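Local coordinates for protein flavin-dependent thymidylate synthase (Thermus thermophilus, PDB 6J61) that probably catalyses the reductive methylation of dUMP to dTMP, using methylenetetrahydrofolate as methyl donor and NADPH with bound FAD as the reductant, as a homotetramer, at residues D24-R32 with E44-L52. Numbering follows the deposited sequence.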
# COMPACT_ATOMS: atom_id res chain seq x y z
N ASP A 24 -3.37 5.72 -23.40
CA ASP A 24 -4.82 5.94 -23.29
C ASP A 24 -5.64 4.69 -23.62
O ASP A 24 -6.69 4.46 -23.01
CB ASP A 24 -5.30 7.08 -24.21
CG ASP A 24 -4.78 8.45 -23.79
OD1 ASP A 24 -4.79 8.73 -22.58
OD2 ASP A 24 -4.37 9.25 -24.67
N ARG A 25 -5.16 3.89 -24.57
CA ARG A 25 -5.86 2.67 -24.97
C ARG A 25 -5.92 1.64 -23.86
O ARG A 25 -6.88 0.86 -23.77
CB ARG A 25 -5.19 2.06 -26.20
CG ARG A 25 -5.24 2.96 -27.43
CD ARG A 25 -4.41 2.38 -28.56
NE ARG A 25 -3.15 1.85 -28.06
CZ ARG A 25 -2.12 1.53 -28.82
NH1 ARG A 25 -2.18 1.69 -30.14
NH2 ARG A 25 -1.02 1.04 -28.27
N ALA A 26 -4.89 1.63 -23.02
CA ALA A 26 -4.81 0.67 -21.92
C ALA A 26 -5.88 0.93 -20.85
O ALA A 26 -6.45 0.00 -20.27
CB ALA A 26 -3.42 0.71 -21.31
N ILE A 27 -6.16 2.21 -20.59
CA ILE A 27 -7.16 2.57 -19.60
C ILE A 27 -8.51 2.03 -20.05
O ILE A 27 -9.20 1.31 -19.31
CB ILE A 27 -7.27 4.08 -19.46
CG1 ILE A 27 -5.88 4.68 -19.31
CG2 ILE A 27 -8.10 4.44 -18.27
CD1 ILE A 27 -5.86 6.18 -19.43
N VAL A 28 -8.87 2.37 -21.28
CA VAL A 28 -10.13 1.95 -21.88
C VAL A 28 -10.23 0.41 -22.00
O VAL A 28 -11.29 -0.18 -21.76
CB VAL A 28 -10.32 2.64 -23.27
CG1 VAL A 28 -9.43 2.00 -24.32
CG2 VAL A 28 -11.75 2.61 -23.67
N GLN A 29 -9.12 -0.22 -22.36
CA GLN A 29 -9.07 -1.67 -22.50
C GLN A 29 -9.38 -2.36 -21.16
O GLN A 29 -10.24 -3.24 -21.08
CB GLN A 29 -7.69 -2.09 -23.00
CG GLN A 29 -7.38 -3.57 -22.85
CD GLN A 29 -5.95 -3.91 -23.22
OE1 GLN A 29 -5.00 -3.33 -22.69
NE2 GLN A 29 -5.79 -4.85 -24.13
N ALA A 30 -8.66 -1.96 -20.11
CA ALA A 30 -8.87 -2.53 -18.77
C ALA A 30 -10.29 -2.22 -18.28
O ALA A 30 -10.92 -3.04 -17.63
CB ALA A 30 -7.84 -1.96 -17.80
N ALA A 31 -10.78 -1.02 -18.59
CA ALA A 31 -12.12 -0.64 -18.18
C ALA A 31 -13.13 -1.59 -18.79
O ALA A 31 -14.12 -1.96 -18.16
CB ALA A 31 -12.41 0.79 -18.60
N ARG A 32 -12.88 -2.01 -20.03
CA ARG A 32 -13.81 -2.91 -20.69
C ARG A 32 -13.46 -4.39 -20.47
O ARG A 32 -14.16 -5.28 -20.95
CB ARG A 32 -13.88 -2.59 -22.19
CG ARG A 32 -14.33 -1.15 -22.49
CD ARG A 32 -14.46 -0.85 -23.98
NE ARG A 32 -14.89 0.52 -24.24
CZ ARG A 32 -14.25 1.37 -25.04
NH1 ARG A 32 -13.15 0.98 -25.66
NH2 ARG A 32 -14.67 2.61 -25.18
N GLU A 44 -15.08 8.25 -28.49
CA GLU A 44 -15.80 7.33 -27.62
C GLU A 44 -14.89 6.94 -26.45
O GLU A 44 -15.35 6.78 -25.31
CB GLU A 44 -16.21 6.08 -28.39
CG GLU A 44 -17.19 5.22 -27.66
CD GLU A 44 -18.18 4.55 -28.61
OE1 GLU A 44 -19.01 3.74 -28.12
OE2 GLU A 44 -18.13 4.83 -29.83
N ASP A 45 -13.59 6.81 -26.73
CA ASP A 45 -12.62 6.46 -25.71
C ASP A 45 -12.34 7.69 -24.83
O ASP A 45 -12.18 7.58 -23.61
CB ASP A 45 -11.33 5.93 -26.35
CG ASP A 45 -11.51 4.54 -26.95
OD1 ASP A 45 -12.57 3.92 -26.72
OD2 ASP A 45 -10.59 4.06 -27.65
N ALA A 46 -12.28 8.86 -25.45
CA ALA A 46 -12.07 10.09 -24.72
C ALA A 46 -13.26 10.23 -23.78
O ALA A 46 -13.11 10.57 -22.62
CB ALA A 46 -12.00 11.26 -25.68
N ALA A 47 -14.45 9.94 -24.30
CA ALA A 47 -15.66 10.04 -23.50
C ALA A 47 -15.63 9.07 -22.32
O ALA A 47 -15.97 9.45 -21.19
CB ALA A 47 -16.89 9.76 -24.38
N LEU A 48 -15.22 7.82 -22.57
CA LEU A 48 -15.14 6.83 -21.50
C LEU A 48 -14.07 7.26 -20.51
O LEU A 48 -14.28 7.23 -19.30
CB LEU A 48 -14.76 5.45 -22.06
CG LEU A 48 -15.31 4.18 -21.38
CD1 LEU A 48 -14.37 3.00 -21.65
CD2 LEU A 48 -15.47 4.38 -19.88
N ILE A 49 -12.92 7.67 -21.02
CA ILE A 49 -11.87 8.08 -20.12
C ILE A 49 -12.31 9.28 -19.29
O ILE A 49 -12.00 9.37 -18.11
CB ILE A 49 -10.58 8.39 -20.90
CG1 ILE A 49 -9.97 7.07 -21.40
CG2 ILE A 49 -9.61 9.14 -20.01
CD1 ILE A 49 -8.73 7.23 -22.26
N ASP A 50 -13.04 10.19 -19.91
CA ASP A 50 -13.51 11.37 -19.19
C ASP A 50 -14.44 10.93 -18.07
O ASP A 50 -14.37 11.43 -16.96
CB ASP A 50 -14.28 12.30 -20.12
CG ASP A 50 -14.67 13.58 -19.42
OD1 ASP A 50 -13.80 14.46 -19.31
OD2 ASP A 50 -15.83 13.69 -18.96
N TYR A 51 -15.31 9.99 -18.40
CA TYR A 51 -16.27 9.46 -17.44
C TYR A 51 -15.60 8.82 -16.22
O TYR A 51 -15.99 9.08 -15.07
CB TYR A 51 -17.17 8.45 -18.16
CG TYR A 51 -18.17 7.74 -17.28
CD1 TYR A 51 -17.77 6.70 -16.45
CD2 TYR A 51 -19.51 8.14 -17.23
CE1 TYR A 51 -18.66 6.08 -15.59
CE2 TYR A 51 -20.41 7.53 -16.38
CZ TYR A 51 -19.98 6.50 -15.56
OH TYR A 51 -20.85 5.89 -14.69
N LEU A 52 -14.58 7.99 -16.46
CA LEU A 52 -13.87 7.30 -15.38
C LEU A 52 -13.21 8.27 -14.40
O LEU A 52 -13.21 8.05 -13.20
CB LEU A 52 -12.82 6.35 -15.97
CG LEU A 52 -13.32 5.18 -16.83
CD1 LEU A 52 -12.14 4.44 -17.43
CD2 LEU A 52 -14.17 4.25 -15.98
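Ile27, Ala31 and Leu52 meet at the apolar centre of this helix pair: Leu52 CD1 reaches Ala31 CB at 3.8 Å and Ile27 CG2 at 4.1 Å. The latter branch lies anti to the backbone N of Ile27, while CD1 of the same side chain is directed to Ile49 CD1, the two isoleucines crossing at about a right angle. Ile49 CD1 also rests 3.5 Å from the carbonyl oxygen, Asp24 O, in the first turn of helix 24-32. Nearer the polar edge, Leu48 CD1 packs against Val28 CG2 and lies over one face of the Arg32 guanidinium, 3.6 Å from NE. Its chain extended from CG to NE, Arg32 delivers NH1 and NH2 to a single oxygen, Asp45 OD1, at 3.2 and 2.9 Å. This salt bridge is end-on but skewed: the oxygen lies in the guanidinium plane, yet the carboxylate is turned by 42°. Gly38 O, in the connecting loop, takes a further bond from NH1 and probably helps fix the group's rotation. Were Arg32 replaced by an alanine, Asp45 OD1 would probably lose its charged mate and Leu48 CD1 the flat group it packs against. Such a graded interface, apolar at its centre and ionic along one edge, joins two consecutive helices; the axes of the two segments come within 9.8 Å of each other and make an angle of 72°. Helix 209-220 packs on both through Ala211 and Leu210, its start bonded to Asp24; the side chain of Leu52 comes within about 6 Å of a bound FAD, and helix 24-32 leans on Tyr169, in strand 165-173 of a second subunit.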